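PDB 3L6D: putative oxidoreductase from Pseudomonas putida, which probably acts as an NADP-dependent oxidoreductase, with an N-terminal dinucleotide-binding domain and a helical C-terminal domain like that of reductive aminases. Local coordinates for residues T144-R147 with E148-E151; Q152-A155 with L156-L160; G201-V204 with S205-R209. All blocks are in the same frame, centred on the assembly; numbering follows the deposited sequence.

Contact 1 (T144-R147 with E148-E151)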
loop_
_atom_site.group_PDB
_atom_site.type_symbol
_atom_site.label_atom_id
_atom_site.label_comp_id
_atom_site.label_asym_id
_atom_site.label_seq_id
_atom_site.Cartn_x
_atom_site.Cartn_y
_atom_site.Cartn_z
ATOM N N THR B 144 -6.883 13.176 -20.810
ATOM C CA THR B 144 -8.285 13.389 -21.122
ATOM C C THR B 144 -8.343 14.558 -22.131
ATOM O O THR B 144 -7.287 15.070 -22.512
ATOM C CB THR B 144 -9.149 13.645 -19.835
ATOM O OG1 THR B 144 -10.534 13.627 -20.190
ATOM C CG2 THR B 144 -8.821 14.941 -19.144
ATOM N N GLY B 145 -9.539 14.965 -22.557
ATOM C CA GLY B 145 -9.707 16.070 -23.518
ATOM C C GLY B 145 -10.023 15.504 -24.893
ATOM O O GLY B 145 -11.049 14.865 -25.080
ATOM N N ASP B 146 -9.090 15.668 -25.831
ATOM C CA ASP B 146 -9.286 15.292 -27.226
ATOM C C ASP B 146 -8.696 13.914 -27.495
ATOM O O ASP B 146 -7.464 13.746 -27.568
ATOM C CB ASP B 146 -8.620 16.360 -28.105
ATOM C CG ASP B 146 -8.954 16.227 -29.593
ATOM O OD1 ASP B 146 -8.705 15.178 -30.245
ATOM O OD2 ASP B 146 -9.434 17.238 -30.131
ATOM N N ARG B 147 -9.569 12.910 -27.682
ATOM C CA ARG B 147 -9.109 11.535 -27.796
ATOM C C ARG B 147 -8.256 11.348 -29.040
ATOM O O ARG B 147 -7.257 10.650 -28.998
ATOM C CB ARG B 147 -10.304 10.535 -27.864
ATOM C CG ARG B 147 -9.914 9.060 -27.755
ATOM C CD ARG B 147 -11.173 8.100 -27.806
ATOM N NE ARG B 147 -11.906 8.050 -26.513
ATOM C CZ ARG B 147 -11.679 7.187 -25.511
ATOM N NH1 ARG B 147 -10.732 6.249 -25.609
ATOM N NH2 ARG B 147 -12.400 7.263 -24.391
ATOM N N GLU B 148 -8.674 11.946 -30.145
ATOM C CA GLU B 148 -7.951 11.779 -31.414
ATOM C C GLU B 148 -6.533 12.377 -31.320
ATOM O O GLU B 148 -5.559 11.725 -31.690
ATOM C CB GLU B 148 -8.759 12.338 -32.590
ATOM C CG GLU B 148 -10.073 11.563 -32.843
ATOM C CD GLU B 148 -11.295 12.305 -32.293
ATOM O OE1 GLU B 148 -11.381 12.538 -31.064
ATOM O OE2 GLU B 148 -12.151 12.705 -33.132
ATOM N N ALA B 149 -6.419 13.582 -30.772
ATOM C CA ALA B 149 -5.078 14.191 -30.604
ATOM C C ALA B 149 -4.201 13.380 -29.632
ATOM O O ALA B 149 -2.959 13.241 -29.837
ATOM C CB ALA B 149 -5.203 15.638 -30.118
ATOM N N PHE B 150 -4.807 12.877 -28.549
ATOM C CA PHE B 150 -4.076 12.018 -27.647
ATOM C C PHE B 150 -3.540 10.764 -28.394
ATOM O O PHE B 150 -2.386 10.391 -28.226
ATOM C CB PHE B 150 -4.927 11.575 -26.436
ATOM C CG PHE B 150 -4.350 10.365 -25.738
ATOM C CD1 PHE B 150 -3.308 10.513 -24.851
ATOM C CD2 PHE B 150 -4.814 9.099 -26.026
ATOM C CE1 PHE B 150 -2.735 9.400 -24.215
ATOM C CE2 PHE B 150 -4.268 7.968 -25.417
ATOM C CZ PHE B 150 -3.243 8.120 -24.495
ATOM N N GLU B 151 -4.379 10.125 -29.203
ATOM C CA GLU B 151 -3.921 8.944 -29.955
ATOM C C GLU B 151 -2.789 9.302 -30.923
ATOM O O GLU B 151 -1.799 8.563 -31.023
ATOM C CB GLU B 151 -5.071 8.272 -30.723
ATOM C CG GLU B 151 -6.076 7.509 -29.866
ATOM C CD GLU B 151 -5.460 6.371 -29.055
ATOM O OE1 GLU B 151 -4.416 5.787 -29.456
ATOM O OE2 GLU B 151 -6.033 6.070 -27.976
#
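Asp146 caps the helix that begins with Arg147 and takes in Glu148 to Glu151. It sits at the N-cap position, and its OD1 accepts the backbone N-H of Ala149 at 2.8 Å from Ala149 N. The bond is nearly straight, 168° at the hydrogen. The donor comes from above the carboxylate plane, 36° out of it. The side chain is placed for this by its first torsion: CG lies anti to the backbone N (chi1 -170°), beside the carbonyl carbon, which swings the carboxylate towards the first turn. The negative charge there would also suit the positive end of the helix dipole.

Backbone bonds continue the turn. Phe150 N donates to Asp146 O at 3.0 Å, and Glu151 N donates to Arg147 O at 2.9 Å. Asp146 thus uses both its side chain and its carbonyl to hold two N-H groups, those of Ala149 and Phe150.

The other close approaches bring carbon against oxygen. The methyl CB of Ala149 lies 3.5 Å from Asp146 OD1, close against the capping carboxylate. Glu151 rests its CG 3.5 Å from Arg147 O. The ring of Phe150 turns the edge at its CD2 towards Arg147 O.

Like charges also meet. Asp146 OD1 and Glu148 OE1 are 3.8 Å apart. The two carboxylates probably repel each other mildly. At Asp146 the capping N-H and the helix end would offset this.

The turn joins the end of strand 140-145 to helix 147-152 in the Rossmann-like domain. Asp146 and Ala149 touch His121 on the adjacent strand 121-128, and Ala149 also meets Val123 there. Phe150 packs its ring against those of His143 and Phe166, so this helix lies over strands 140-145 and 163-166.

Contact 2 (Q152-A155 with L156-L160)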
loop_
_atom_site.group_PDB
_atom_site.type_symbol
_atom_site.label_atom_id
_atom_site.label_comp_id
_atom_site.label_asym_id
_atom_site.label_seq_id
_atom_site.Cartn_x
_atom_site.Cartn_y
_atom_site.Cartn_z
ATOM N N GLN B 152 -2.922 10.437 -31.604
ATOM C CA GLN B 152 -1.861 10.891 -32.512
ATOM C C GLN B 152 -0.508 10.983 -31.805
ATOM O O GLN B 152 0.537 10.620 -32.385
ATOM C CB GLN B 152 -2.229 12.238 -33.159
ATOM C CG GLN B 152 -1.162 12.837 -34.061
ATOM C CD GLN B 152 -1.550 14.236 -34.581
ATOM O OE1 GLN B 152 -2.683 14.683 -34.406
ATOM N NE2 GLN B 152 -0.593 14.935 -35.191
ATOM N N HIS B 153 -0.525 11.459 -30.560
ATOM C CA HIS B 153 0.700 11.748 -29.841
ATOM C C HIS B 153 1.008 10.761 -28.721
ATOM O O HIS B 153 1.875 10.989 -27.875
ATOM C CB HIS B 153 0.675 13.215 -29.318
ATOM C CG HIS B 153 0.591 14.213 -30.431
ATOM N ND1 HIS B 153 1.581 14.343 -31.385
ATOM C CD2 HIS B 153 -0.405 15.054 -30.802
ATOM C CE1 HIS B 153 1.213 15.252 -32.272
ATOM N NE2 HIS B 153 0.025 15.721 -31.921
ATOM N N ARG B 154 0.321 9.641 -28.727
ATOM C CA ARG B 154 0.436 8.712 -27.608
ATOM C C ARG B 154 1.858 8.187 -27.434
ATOM O O ARG B 154 2.334 8.120 -26.323
ATOM C CB ARG B 154 -0.533 7.527 -27.810
ATOM C CG ARG B 154 -0.506 6.596 -26.638
ATOM C CD ARG B 154 -0.879 5.227 -27.116
ATOM N NE ARG B 154 -2.274 4.976 -26.850
ATOM C CZ ARG B 154 -2.715 4.431 -25.722
ATOM N NH1 ARG B 154 -1.852 4.110 -24.782
ATOM N NH2 ARG B 154 -4.008 4.207 -25.539
ATOM N N ALA B 155 2.527 7.813 -28.534
ATOM C CA ALA B 155 3.891 7.253 -28.458
ATOM C C ALA B 155 4.844 8.280 -27.821
ATOM O O ALA B 155 5.669 7.956 -26.970
ATOM C CB ALA B 155 4.435 6.804 -29.911
ATOM N N LEU B 156 4.670 9.534 -28.197
ATOM C CA LEU B 156 5.484 10.609 -27.636
ATOM C C LEU B 156 5.265 10.731 -26.124
ATOM O O LEU B 156 6.225 10.756 -25.346
ATOM C CB LEU B 156 5.086 11.941 -28.308
ATOM C CG LEU B 156 5.670 13.202 -27.715
ATOM C CD1 LEU B 156 7.168 13.242 -27.966
ATOM C CD2 LEU B 156 4.951 14.382 -28.366
ATOM N N LEU B 157 4.001 10.772 -25.719
ATOM C CA LEU B 157 3.643 10.946 -24.336
ATOM C C LEU B 157 4.033 9.711 -23.497
ATOM O O LEU B 157 4.339 9.824 -22.320
ATOM C CB LEU B 157 2.147 11.241 -24.231
ATOM C CG LEU B 157 1.786 12.588 -24.908
ATOM C CD1 LEU B 157 0.323 12.888 -24.772
ATOM C CD2 LEU B 157 2.683 13.782 -24.356
ATOM N N GLU B 158 4.036 8.551 -24.127
ATOM C CA GLU B 158 4.570 7.336 -23.484
ATOM C C GLU B 158 6.057 7.459 -23.155
ATOM O O GLU B 158 6.575 6.695 -22.343
ATOM C CB GLU B 158 4.265 6.059 -24.307
ATOM C CG GLU B 158 2.840 5.594 -24.075
ATOM C CD GLU B 158 2.365 4.519 -25.071
ATOM O OE1 GLU B 158 3.068 4.226 -26.076
ATOM O OE2 GLU B 158 1.232 4.029 -24.842
ATOM N N GLY B 159 6.738 8.425 -23.767
ATOM C CA GLY B 159 8.107 8.709 -23.381
ATOM C C GLY B 159 8.224 9.228 -21.950
ATOM O O GLY B 159 9.261 9.036 -21.296
ATOM N N LEU B 160 7.169 9.889 -21.474
ATOM C CA LEU B 160 7.119 10.445 -20.126
ATOM C C LEU B 160 6.631 9.458 -19.031
ATOM O O LEU B 160 6.964 9.607 -17.870
ATOM C CB LEU B 160 6.207 11.677 -20.111
ATOM C CG LEU B 160 6.574 12.801 -21.106
ATOM C CD1 LEU B 160 5.474 13.881 -21.021
ATOM C CD2 LEU B 160 7.965 13.369 -20.755
#
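A short helical turn that starts at Arg154 carries this contact, and its one side-chain bridge is a salt bridge between Arg154 and Glu158, four residues on. Arg154 NH1 donates to Glu158 OE2 at 3.1 Å, with 161° at the hydrogen. The oxygen lies at the edge of the guanidinium, in its plane, while the carboxylate plane is turned 61° from it. The same OE2 also lies 3.3 Å from Arg154 CD, so it touches the aliphatic part of the arginine as well as its charged end. CG of Arg154 is anti to the backbone N, and the chain then bends at chi3 (-98°), which brings NH1 round to the glutamate. With an alanine here, the Glu158 carboxylate would probably lose its cationic partner and be freer to turn.

The helix belongs to the beta-alpha-beta crossover between strands 140-145 and 163-166 of the Rossmann-like domain. His153 occupies its N-cap position, and its carbonyl O accepts from Leu157 N at 3.0 Å. Leu157 also brings CG to 3.4 Å from that oxygen. Arg154 O accepts from Glu158 N at 2.8 Å, and Glu158 CG lies 3.4 Å from this oxygen. Gly159 N donates to Leu156 O and Leu160 N to Leu157 O, each three residues back.

Outside the turn, Leu156 packs on Leu28 of helix 19-30, and Leu157 on Val98 of strand 96-99. Arg154 and Glu158 both touch Thr164 of strand 163-166.

Contact 3 (G201-V204 with S205-R209)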
loop_
_atom_site.group_PDB
_atom_site.type_symbol
_atom_site.label_atom_id
_atom_site.label_comp_id
_atom_site.label_asym_id
_atom_site.label_seq_id
_atom_site.Cartn_x
_atom_site.Cartn_y
_atom_site.Cartn_z
ATOM N N GLY B 201 9.464 2.453 21.412
ATOM C CA GLY B 201 10.912 2.281 21.565
ATOM C C GLY B 201 11.540 1.556 20.377
ATOM O O GLY B 201 12.676 1.072 20.463
ATOM N N LEU B 202 10.800 1.488 19.264
ATOM C CA LEU B 202 11.321 0.937 18.015
ATOM C C LEU B 202 11.838 2.087 17.144
ATOM O O LEU B 202 11.050 2.861 16.616
ATOM C CB LEU B 202 10.240 0.132 17.263
ATOM C CG LEU B 202 9.424 -0.905 18.056
ATOM C CD1 LEU B 202 8.438 -1.588 17.176
ATOM C CD2 LEU B 202 10.322 -1.949 18.796
ATOM N N PRO B 203 13.159 2.182 16.962
ATOM C CA PRO B 203 13.646 3.375 16.278
ATOM C C PRO B 203 13.256 3.395 14.806
ATOM O O PRO B 203 13.404 2.394 14.082
ATOM C CB PRO B 203 15.175 3.314 16.458
ATOM C CG PRO B 203 15.492 1.898 16.781
ATOM C CD PRO B 203 14.220 1.179 17.185
ATOM N N VAL B 204 12.786 4.561 14.380
ATOM C CA VAL B 204 12.300 4.753 13.014
ATOM C C VAL B 204 13.302 4.192 12.007
ATOM O O VAL B 204 12.917 3.480 11.110
ATOM C CB VAL B 204 11.954 6.257 12.782
ATOM C CG1 VAL B 204 11.672 6.538 11.328
ATOM C CG2 VAL B 204 10.760 6.652 13.644
ATOM N N SER B 205 14.587 4.446 12.216
ATOM C CA SER B 205 15.659 4.043 11.291
ATOM C C SER B 205 15.942 2.550 11.125
ATOM O O SER B 205 16.561 2.158 10.126
ATOM C CB SER B 205 16.983 4.751 11.625
ATOM O OG SER B 205 17.344 4.561 12.979
ATOM N N LYS B 206 15.552 1.703 12.072
ATOM C CA LYS B 206 15.659 0.257 11.769
ATOM C C LYS B 206 14.307 -0.391 11.474
ATOM O O LYS B 206 14.198 -1.386 10.716
ATOM C CB LYS B 206 16.466 -0.497 12.824
ATOM C CG LYS B 206 16.787 -1.952 12.413
ATOM C CD LYS B 206 18.254 -2.314 12.645
ATOM C CE LYS B 206 18.583 -2.638 14.097
ATOM N NZ LYS B 206 18.832 -1.396 14.872
ATOM N N THR B 207 13.264 0.251 11.976
ATOM C CA THR B 207 11.946 -0.331 11.935
ATOM C C THR B 207 11.260 -0.107 10.597
ATOM O O THR B 207 10.493 -0.963 10.129
ATOM C CB THR B 207 11.133 0.171 13.117
ATOM O OG1 THR B 207 11.921 -0.020 14.313
ATOM C CG2 THR B 207 9.856 -0.606 13.245
ATOM N N ALA B 208 11.559 1.031 9.966
ATOM C CA ALA B 208 10.902 1.394 8.712
ATOM C C ALA B 208 11.148 0.328 7.672
ATOM O O ALA B 208 10.197 -0.147 7.056
ATOM C CB ALA B 208 11.416 2.784 8.200
ATOM N N ARG B 209 12.407 -0.073 7.474
ATOM C CA ARG B 209 12.664 -1.072 6.420
ATOM C C ARG B 209 11.998 -2.418 6.732
ATOM O O ARG B 209 11.411 -3.047 5.842
ATOM C CB ARG B 209 14.146 -1.279 6.127
ATOM C CG ARG B 209 14.393 -2.322 5.045
ATOM C CD ARG B 209 15.757 -2.128 4.415
ATOM N NE ARG B 209 15.640 -1.148 3.341
ATOM C CZ ARG B 209 16.641 -0.408 2.882
ATOM N NH1 ARG B 209 17.857 -0.507 3.425
ATOM N NH2 ARG B 209 16.424 0.449 1.887
#
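Thr207 sets its OG1 against Leu202 CB, 3.4 Å away, and its methyl CG2 against the same carbon from a little farther off. This is the start of helix 204-232, with Pro203 at the N-cap position. The connection is tight: Gly201 ends the preceding helix in a Schellman motif, with the positive phi (87°) such a turn uses.

Pro203 has no side-chain acceptor to offer; its carbonyl oxygen takes the helical bonds instead. Pro203 O takes three donors. Lys206 N reaches it at 3.0 Å from above the carbonyl plane. Thr207 N, also at 3.0 Å, comes nearly straight on to the oxygen. The third donor is the Thr207 hydroxyl. Two residues thus place three donors on one oxygen. The next regular bond runs from Ala208 N to Val204 O at 3.0 Å, and Ala208 CB lies 3.3 Å from that oxygen.

The turn also faces the dimer partner. Val204 packs on Val194 of helix 169-199 and, with Ser205, on Leu230 of the second subunit. Farther along, Arg209 forms a salt bridge with Glu231 of that subunit.

The hydroxyl bond depends on rotation: Thr207 has OG1 beside its own backbone N (chi1 -50°), and OG1 donates to Pro203 O at 2.8 Å, 50° out of the carbonyl plane.

From the N terminus, contact 1 comes first, where strand 140-145 gives way to helix 147-152. Contact 2 follows without a gap, on helix 154-157, before the chain enters strand 163-166; the centres of the two are about 11 Å apart. Together they make up the helical part of one crossover in the Rossmann-like domain. The chain then runs through the long helix 169-199 into the helical domain. Contact 3 marks the turn into helix 204-232, about 41 Å centre to centre from contact 2. Each is a local turn of continuous chain, so none closes a long loop, and none nests in or crosses another. Contacts 1 and 2 touch strands of the sheet, whereas contact 3 reaches the second subunit.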